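Local coordinates for DUF3845 domain-containing protein (PDB 3GF6) that is of unknown function but is a bacterial lipoprotein with an all-beta fold of two antiparallel sheets, at residues R117-L122 and R208-S213; M155-M160 and F174-D179. All blocks are in the same frame, centred on the assembly; numbering follows the deposited sequence. Where two conformers were deposited one is given.

In the fold
One contact lies within a sheet of this all-beta fold, the other between its two sheets. Interaction 1 joins strands 112-123 and 203-219 edge to edge within one sheet; interaction 2 runs from that sheet, through strand 171-183, to strand 153-158 of the sheet facing it. Their centres are about 12 Å apart, and they meet because strands 112-123 and 171-183 are neighbours. Leu118 O and Ile176 N, 2.9 Å apart, probably share a backbone hydrogen bond, and Arg117 NE forms a salt bridge with Asp175 OD1 at 2.8 Å. Two packed sheets are consistent with membership of the C1q/TNF clan. No active site is known; the 1,2-ethanediol molecules nearby probably come from the crystallisation liquor.

Interaction 1: R117-L122 and R208-S213; sequences RLKGEL and RIDKES. With EDO (1,2-ethanediol), chain F; EDO (1,2-ethanediol), chain C.
Glu121 and Arg208 are a hydrogen-bonded antiparallel pair whose side chains leave the same face of the sheet. The Arg208 chain bends about CG-CD (chi3 62°), bringing its guanidinium over CB of Glu121, with the carboxylate plane turned 82° from it. Glu121 OE1 accepts Arg208 NH2 at 3.0 Å on its anti lone pair, and NH1 adds a weaker bond. NE points the other way, almost in plane, to the syn lone pair of Asp210 OD1, 2.8 Å off. In one of two conformers, Lys119 NZ bonds weakly to Asp210 OD2 at 3.2 Å. An alanine in place of Arg208 would probably leave Glu121 OE1 without its guanidinium and the Asp210 carboxylate with only the weak Lys119 bond across the contact. Where strand 203-219 breaks into the type I turn from Asp210 to Ser213, Ser213 OG receives Lys119 N (2.9 Å) and donates to Asp210 O (3.1 Å). Gly120 brings CA within 3.1 Å of Arg208 O, where a CB would collide. Glu212 CB lies over a face of the Arg117 guanidinium, whose NE pairs with Asp175. Arg208 thus bridges two carboxylates, Lys119 adding weakly, while a serine hydroxyl carries the bonding past the break.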
ATOM      1  N   ARG A 117      -0.046 -11.198  -1.547  1.00 11.56           N
ATOM      2  CA  ARG A 117       0.535 -10.968  -2.873  1.00 12.47           C
ATOM      3  C   ARG A 117      -0.083  -9.685  -3.407  1.00 14.35           C
ATOM      4  O   ARG A 117      -1.278  -9.500  -3.296  1.00 12.51           O
ATOM      5  CB  ARG A 117       0.279 -12.134  -3.829  1.00 13.79           C
ATOM      6  CG  ARG A 117       0.917 -11.959  -5.211  1.00 11.14           C
ATOM      7  CD  ARG A 117       0.816 -13.296  -5.973  1.00 10.97           C
ATOM      8  NE  ARG A 117       1.386 -13.219  -7.308  1.00 11.82           N
ATOM      9  CZ  ARG A 117       1.236 -14.173  -8.218  1.00 16.31           C
ATOM     10  NH1 ARG A 117       0.532 -15.264  -7.920  1.00 12.94           N
ATOM     11  NH2 ARG A 117       1.772 -14.032  -9.420  1.00 14.78           N
ATOM     12  N   LEU A 118       0.748  -8.787  -3.940  1.00 12.75           N
ATOM     13  CA  LEU A 118       0.301  -7.561  -4.578  1.00 11.75           C
ATOM     14  C   LEU A 118       0.860  -7.566  -5.980  1.00 11.78           C
ATOM     15  O   LEU A 118       2.108  -7.501  -6.165  1.00 11.45           O
ATOM     16  CB  LEU A 118       0.791  -6.320  -3.800  1.00 11.24           C
ATOM     17  CG  LEU A 118       0.501  -4.982  -4.482  1.00 13.86           C
ATOM     18  CD1 LEU A 118      -0.999  -4.805  -4.517  1.00 15.04           C
ATOM     19  CD2 LEU A 118       1.173  -3.776  -3.750  1.00 12.34           C
ATOM     20  N   LYS A 119      -0.042  -7.731  -6.969  1.00  9.94           N
ATOM     21  CA  LYS A 119       0.343  -7.854  -8.365  0.50 11.88           C
ATOM     22  C   LYS A 119      -0.507  -6.895  -9.154  1.00 10.96           C
ATOM     23  O   LYS A 119      -1.703  -6.825  -8.933  1.00 13.15           O
ATOM     24  CB  LYS A 119       0.145  -9.305  -8.871  0.50 12.83           C
ATOM     25  CG  LYS A 119       0.451  -9.523 -10.361  0.50 14.70           C
ATOM     26  CD  LYS A 119       0.349 -11.008 -10.726  0.50 14.12           C
ATOM     27  CE  LYS A 119       0.425 -11.282 -12.227  0.50 17.74           C
ATOM     28  NZ  LYS A 119       1.233 -10.269 -12.949  0.50 20.44           N
ATOM     29  N   GLY A 120       0.114  -6.166 -10.062  1.00 11.53           N
ATOM     30  CA  GLY A 120      -0.595  -5.146 -10.825  1.00 12.64           C
ATOM     31  C   GLY A 120       0.293  -4.116 -11.476  1.00 12.69           C
ATOM     32  O   GLY A 120       1.453  -4.367 -11.720  1.00 12.77           O
ATOM     33  N   GLU A 121      -0.281  -2.964 -11.801  1.00 10.24           N
ATOM     34  CA  GLU A 121       0.471  -1.923 -12.509  1.00 11.77           C
ATOM     35  C   GLU A 121      -0.044  -0.536 -12.220  1.00 10.85           C
ATOM     36  O   GLU A 121      -1.250  -0.294 -12.226  1.00 11.61           O
ATOM     37  CB  GLU A 121       0.486  -2.182 -14.022  1.00 11.22           C
ATOM     38  CG  GLU A 121       1.410  -1.258 -14.785  1.00 10.54           C
ATOM     39  CD  GLU A 121       1.359  -1.466 -16.280  1.00 20.97           C
ATOM     40  OE1 GLU A 121       0.696  -2.418 -16.736  1.00 18.65           O
ATOM     41  OE2 GLU A 121       1.972  -0.659 -17.007  1.00 19.61           O
ATOM     42  N   LEU A 122       0.890   0.372 -11.930  1.00 11.62           N
ATOM     43  CA  LEU A 122       0.616   1.800 -11.852  1.00 11.50           C
ATOM     44  C   LEU A 122       0.954   2.421 -13.202  1.00 11.96           C
ATOM     45  O   LEU A 122       2.028   2.190 -13.739  1.00 10.57           O
ATOM     46  CB  LEU A 122       1.473   2.453 -10.762  1.00  8.08           C
ATOM     47  CG  LEU A 122       1.353   3.969 -10.566  1.00 12.69           C
ATOM     48  CD1 LEU A 122      -0.031   4.416 -10.089  1.00 12.52           C
ATOM     49  CD2 LEU A 122       2.446   4.426  -9.590  1.00 12.09           C
ATOM     50  N   ARG A 208      -3.978  -0.836 -11.955  1.00 11.41           N
ATOM     51  CA  ARG A 208      -4.525  -2.208 -12.111  1.00 11.64           C
ATOM     52  C   ARG A 208      -4.108  -3.099 -10.959  1.00 13.42           C
ATOM     53  O   ARG A 208      -2.928  -3.171 -10.610  1.00 11.37           O
ATOM     54  CB  ARG A 208      -4.122  -2.830 -13.431  1.00 13.62           C
ATOM     55  CG  ARG A 208      -4.784  -4.198 -13.657  1.00 12.75           C
ATOM     56  CD  ARG A 208      -4.404  -4.828 -14.966  1.00  9.60           C
ATOM     57  NE  ARG A 208      -2.984  -5.112 -15.079  1.00 13.44           N
ATOM     58  CZ  ARG A 208      -2.101  -4.422 -15.811  1.00 16.95           C
ATOM     59  NH1 ARG A 208      -2.462  -3.348 -16.515  1.00 18.95           N
ATOM     60  NH2 ARG A 208      -0.830  -4.814 -15.832  1.00 19.18           N
ATOM     61  N   ILE A 209      -5.087  -3.755 -10.326  1.00 11.80           N
ATOM     62  CA  ILE A 209      -4.821  -4.769  -9.308  1.00 11.49           C
ATOM     63  C   ILE A 209      -5.220  -6.083  -9.991  1.00 12.21           C
ATOM     64  O   ILE A 209      -6.401  -6.274 -10.385  1.00  8.86           O
ATOM     65  CB  ILE A 209      -5.640  -4.561  -8.035  1.00 10.02           C
ATOM     66  CG1 ILE A 209      -5.253  -3.231  -7.373  1.00 12.10           C
ATOM     67  CG2 ILE A 209      -5.516  -5.788  -7.085  1.00 11.24           C
ATOM     68  CD1 ILE A 209      -3.756  -3.147  -6.860  1.00 11.00           C
ATOM     69  N   ASP A 210      -4.216  -6.942 -10.178  1.00 11.93           N
ATOM     70  CA  ASP A 210      -4.413  -8.214 -10.876  1.00 12.12           C
ATOM     71  C   ASP A 210      -5.127  -9.180  -9.947  1.00 11.50           C
ATOM     72  O   ASP A 210      -5.009  -9.128  -8.702  1.00 12.28           O
ATOM     73  CB  ASP A 210      -3.102  -8.825 -11.365  1.00 12.94           C
ATOM     74  CG  ASP A 210      -2.496  -8.083 -12.571  1.00 13.38           C
ATOM     75  OD1 ASP A 210      -3.033  -7.090 -13.045  1.00 18.12           O
ATOM     76  OD2 ASP A 210      -1.429  -8.501 -13.037  1.00 16.86           O
ATOM     77  N   LYS A 211      -5.817 -10.116 -10.569  1.00 12.47           N
ATOM     78  CA  LYS A 211      -6.655 -11.084  -9.856  1.00 12.85           C
ATOM     79  C   LYS A 211      -5.881 -11.962  -8.868  1.00 12.96           C
ATOM     80  O   LYS A 211      -6.470 -12.474  -7.942  1.00 15.20           O
ATOM     81  CB  LYS A 211      -7.436 -11.941 -10.860  1.00 16.22           C
ATOM     82  CG  LYS A 211      -6.701 -13.083 -11.461  1.00 19.89           C
ATOM     83  CD  LYS A 211      -7.547 -13.785 -12.542  1.00 27.84           C
ATOM     84  CE  LYS A 211      -6.974 -13.597 -13.928  1.00 38.65           C
ATOM     85  NZ  LYS A 211      -5.609 -14.210 -14.066  1.00 36.21           N
ATOM     86  N   GLU A 212      -4.566 -12.122  -9.063  1.00  9.99           N
ATOM     87  CA  GLU A 212      -3.727 -12.905  -8.167  1.00 11.03           C
ATOM     88  C   GLU A 212      -3.502 -12.225  -6.804  1.00 10.29           C
ATOM     89  O   GLU A 212      -3.061 -12.866  -5.875  1.00 12.29           O
ATOM     90  CB  GLU A 212      -2.351 -13.166  -8.789  1.00 15.75           C
ATOM     91  CG  GLU A 212      -2.340 -14.109  -9.996  1.00 17.09           C
ATOM     92  CD  GLU A 212      -2.746 -13.483 -11.315  1.00 20.63           C
ATOM     93  OE1 GLU A 212      -2.971 -12.260 -11.454  1.00 12.69           O
ATOM     94  OE2 GLU A 212      -2.868 -14.269 -12.248  1.00 24.19           O
ATOM     95  N   SER A 213      -3.797 -10.930  -6.681  1.00 10.59           N
ATOM     96  CA  SER A 213      -3.555 -10.216  -5.447  1.00 11.24           C
ATOM     97  C   SER A 213      -4.478 -10.752  -4.357  1.00 12.65           C
ATOM     98  O   SER A 213      -5.648 -11.049  -4.606  1.00 11.98           O
ATOM     99  CB  SER A 213      -3.743  -8.719  -5.628  1.00 12.78           C
ATOM    100  OG  SER A 213      -2.914  -8.184  -6.646  1.00  8.70           O
TER
HETATM  101  C1  EDO F   6      -4.164  -0.415 -18.611  1.00 37.14           C
HETATM  102  O1  EDO F   6      -3.036  -1.296 -18.772  1.00 46.41           O
HETATM  103  C2  EDO F   6      -4.785  -0.650 -17.240  1.00 30.63           C
HETATM  104  O2  EDO F   6      -4.955  -2.059 -16.991  1.00 30.26           O
HETATM  105  C1  EDO C   2       0.364 -17.356  -5.527  1.00 21.35           C
HETATM  106  O1  EDO C   2      -0.660 -16.415  -5.336  1.00 26.06           O
HETATM  107  C2  EDO C   2       0.114 -18.442  -4.535  1.00 40.33           C
HETATM  108  O2  EDO C   2      -0.923 -19.169  -5.147  1.00 38.91           O
HETATM  109  O   HOH W   1      -0.832  -2.936 -19.014  1.00 31.65           O

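Interaction 2: M155-M160 and F174-D179; sequences MCKGGM and FDITYD. With EDO (1,2-ethanediol), chain G.
Met155, a selenomethionine, reaches across to Tyr178 and Ile176, bridging two strands of facing sheets whose axes come within 9.3 Å and run nearly antiparallel. Its CB and CG lie obliquely against the CD1 side of the Tyr178 ring, CG at 3.6 Å from CD1, and the two side chains run antiparallel alongside one another. Selenium sits 5.0 Å from the ring centroid, 51° off the ring normal, a Met-aromatic contact, and touches Tyr178 CB as well. A turn at the last torsion (chi3 71°) carries the methyl CE to Ile176 CD1, 3.7 Å away. Ile176 holds CG1 between its backbone N and carbonyl carbon (chi1 61°), which presents CD1 to both Met155 and the neighbouring Lys157. The Lys157 chain runs past Ile176, its CD 3.9 Å from CG2, and takes its ammonium on to Asp14 and Glu16. Tyr178 likewise sends its hydroxyl out of the contact, to the carbonyl oxygen of Arg17. Ile176 also touches Leu118 and Leu162, and Ala136 lies beside Met155. The sheets are therefore joined here by hydrocarbon, selenium and ring surfaces, with the polar ends of lysine and tyrosine satisfied by partners near the N-terminal strand 14-16.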
HETATM    1  N   MSE A 155       7.055  -4.500   6.054  1.00 10.15           N
HETATM    2  CA  MSE A 155       7.408  -4.705   4.660  1.00 12.77           C
HETATM    3  C   MSE A 155       7.448  -3.348   4.004  1.00 11.65           C
HETATM    4  O   MSE A 155       6.524  -2.528   4.137  1.00 13.40           O
HETATM    5  CB  MSE A 155       6.404  -5.597   3.907  1.00 12.27           C
HETATM    6  CG  MSE A 155       6.877  -6.059   2.521  1.00 15.39           C
HETATM    7 SE   MSE A 155       5.413  -6.373   1.282  0.85  6.16          SE
HETATM    8  CE  MSE A 155       4.833  -4.520   0.950  1.00 11.50           C
ATOM      9  N   CYS A 156       8.528  -3.099   3.288  1.00 10.34           N
ATOM     10  CA  CYS A 156       8.651  -1.865   2.520  1.00 11.59           C
ATOM     11  C   CYS A 156       9.392  -2.196   1.234  1.00 13.23           C
ATOM     12  O   CYS A 156      10.550  -2.599   1.273  1.00 14.62           O
ATOM     13  CB  CYS A 156       9.408  -0.779   3.315  1.00 11.25           C
ATOM     14  SG  CYS A 156       9.471   0.809   2.455  1.00 13.71           S
ATOM     15  N   LYS A 157       8.714  -2.039   0.110  1.00 11.85           N
ATOM     16  CA  LYS A 157       9.269  -2.323  -1.208  1.00 12.80           C
ATOM     17  C   LYS A 157       9.029  -1.138  -2.127  1.00 12.92           C
ATOM     18  O   LYS A 157       7.882  -0.823  -2.513  1.00 13.30           O
ATOM     19  CB  LYS A 157       8.728  -3.625  -1.815  1.00 13.36           C
ATOM     20  CG  LYS A 157       9.238  -4.887  -1.091  1.00 19.80           C
ATOM     21  CD  LYS A 157       8.515  -6.131  -1.508  1.00 21.88           C
ATOM     22  CE  LYS A 157       8.878  -7.314  -0.561  1.00 24.96           C
ATOM     23  NZ  LYS A 157      10.332  -7.721  -0.480  1.00 20.12           N
ATOM     24  N   GLY A 158      10.123  -0.466  -2.457  1.00 11.91           N
ATOM     25  CA  GLY A 158      10.091   0.700  -3.332  1.00  9.94           C
ATOM     26  C   GLY A 158      10.892   0.624  -4.607  1.00 12.77           C
ATOM     27  O   GLY A 158      11.848  -0.159  -4.763  1.00 11.38           O
ATOM     28  N   GLY A 159      10.505   1.452  -5.550  1.00  8.42           N
ATOM     29  CA  GLY A 159      11.304   1.639  -6.769  1.00  9.86           C
ATOM     30  C   GLY A 159      11.475   0.313  -7.490  1.00 12.48           C
ATOM     31  O   GLY A 159      10.509  -0.460  -7.621  1.00 13.74           O
HETATM   32  N   MSE A 160      12.711   0.026  -7.879  1.00 12.79           N
HETATM   33  CA  MSE A 160      12.993  -1.223  -8.619  0.90 11.17           C
HETATM   34  C   MSE A 160      12.896  -2.448  -7.734  1.00 12.79           C
HETATM   35  O   MSE A 160      12.863  -3.586  -8.249  1.00 14.25           O
HETATM   36  CB  MSE A 160      14.357  -1.175  -9.306  0.90 13.52           C
HETATM   37  CG  MSE A 160      14.581   0.050 -10.032  0.90 18.05           C
HETATM   38 SE   MSE A 160      16.329  -0.040 -10.784  0.76 18.46          SE
HETATM   39  CE  MSE A 160      15.728  -0.747 -12.448  0.90 19.09           C
ATOM     40  N   PHE A 174       4.289  -4.554 -11.026  1.00 13.04           N
ATOM     41  CA  PHE A 174       4.790  -5.196  -9.803  1.00 12.01           C
ATOM     42  C   PHE A 174       4.127  -6.530  -9.514  1.00 14.76           C
ATOM     43  O   PHE A 174       2.998  -6.781  -9.924  1.00 11.41           O
ATOM     44  CB  PHE A 174       4.597  -4.259  -8.578  1.00 14.26           C
ATOM     45  CG  PHE A 174       3.220  -3.649  -8.492  1.00 14.78           C
ATOM     46  CD1 PHE A 174       2.195  -4.322  -7.868  1.00 14.23           C
ATOM     47  CD2 PHE A 174       2.956  -2.411  -9.074  1.00 15.17           C
ATOM     48  CE1 PHE A 174       0.904  -3.797  -7.834  1.00 14.62           C
ATOM     49  CE2 PHE A 174       1.674  -1.841  -9.009  1.00 13.96           C
ATOM     50  CZ  PHE A 174       0.648  -2.542  -8.396  1.00 13.48           C
ATOM     51  N   ASP A 175       4.839  -7.389  -8.781  1.00 13.54           N
ATOM     52  CA  ASP A 175       4.307  -8.665  -8.345  1.00 11.60           C
ATOM     53  C   ASP A 175       5.151  -9.090  -7.151  1.00 15.38           C
ATOM     54  O   ASP A 175       6.208  -9.700  -7.313  1.00 15.96           O
ATOM     55  CB  ASP A 175       4.370  -9.697  -9.477  1.00 13.43           C
ATOM     56  CG  ASP A 175       3.657 -11.017  -9.127  1.00 13.85           C
ATOM     57  OD1 ASP A 175       3.153 -11.143  -7.988  1.00 13.67           O
ATOM     58  OD2 ASP A 175       3.594 -11.931 -10.006  1.00 14.06           O
ATOM     59  N   ILE A 176       4.717  -8.679  -5.963  1.00 14.49           N
ATOM     60  CA  ILE A 176       5.476  -8.871  -4.726  1.00 12.52           C
ATOM     61  C   ILE A 176       4.678  -9.766  -3.796  1.00 13.96           C
ATOM     62  O   ILE A 176       3.427  -9.832  -3.832  1.00 13.98           O
ATOM     63  CB  ILE A 176       5.866  -7.521  -4.010  1.00 11.24           C
ATOM     64  CG1 ILE A 176       4.599  -6.744  -3.611  1.00 14.69           C
ATOM     65  CG2 ILE A 176       6.803  -6.737  -4.921  1.00 12.69           C
ATOM     66  CD1 ILE A 176       4.787  -5.620  -2.603  1.00 13.66           C
ATOM     67  N   THR A 177       5.401 -10.475  -2.964  1.00 12.09           N
ATOM     68  CA  THR A 177       4.764 -11.284  -1.924  1.00 12.54           C
ATOM     69  C   THR A 177       5.424 -11.032  -0.565  1.00 14.42           C
ATOM     70  O   THR A 177       6.582 -10.601  -0.478  1.00 15.84           O
ATOM     71  CB  THR A 177       4.849 -12.776  -2.236  1.00 15.77           C
ATOM     72  OG1 THR A 177       6.226 -13.175  -2.330  1.00 18.39           O
ATOM     73  CG2 THR A 177       4.105 -13.089  -3.494  1.00  9.95           C
ATOM     74  N   TYR A 178       4.667 -11.294   0.493  1.00 13.73           N
ATOM     75  CA  TYR A 178       5.159 -11.193   1.867  1.00 12.65           C
ATOM     76  C   TYR A 178       4.522 -12.312   2.675  1.00 14.34           C
ATOM     77  O   TYR A 178       3.326 -12.592   2.531  1.00 13.38           O
ATOM     78  CB  TYR A 178       4.870  -9.798   2.434  1.00 12.38           C
ATOM     79  CG  TYR A 178       5.260  -9.587   3.894  1.00 11.70           C
ATOM     80  CD1 TYR A 178       6.546  -9.163   4.258  1.00 12.63           C
ATOM     81  CD2 TYR A 178       4.360  -9.833   4.927  1.00 11.92           C
ATOM     82  CE1 TYR A 178       6.885  -8.942   5.579  1.00 10.86           C
ATOM     83  CE2 TYR A 178       4.711  -9.629   6.288  1.00 11.75           C
ATOM     84  CZ  TYR A 178       5.977  -9.205   6.610  1.00 12.30           C
ATOM     85  OH  TYR A 178       6.298  -9.011   7.949  1.00 11.37           O
ATOM     86  N   ASP A 179       5.338 -12.979   3.472  1.00 13.62           N
ATOM     87  CA  ASP A 179       4.922 -14.138   4.244  1.00 12.91           C
ATOM     88  C   ASP A 179       5.766 -14.265   5.512  1.00 17.22           C
ATOM     89  O   ASP A 179       6.817 -14.905   5.534  1.00 14.39           O
ATOM     90  CB  ASP A 179       5.039 -15.355   3.325  1.00 14.98           C
ATOM     91  CG  ASP A 179       4.452 -16.631   3.903  1.00 14.04           C
ATOM     92  OD1 ASP A 179       3.928 -16.685   5.036  1.00 16.06           O
ATOM     93  OD2 ASP A 179       4.558 -17.640   3.164  1.00 21.65           O
TER
HETATM   94  C1  EDO G   7       2.699 -14.913   0.358  1.00 32.33           C
HETATM   95  O1  EDO G   7       2.265 -14.732  -0.994  1.00 40.47           O
HETATM   96  C2  EDO G   7       3.580 -16.165   0.383  1.00 35.48           C
HETATM   97  O2  EDO G   7       2.875 -17.240   1.004  1.00 46.87           O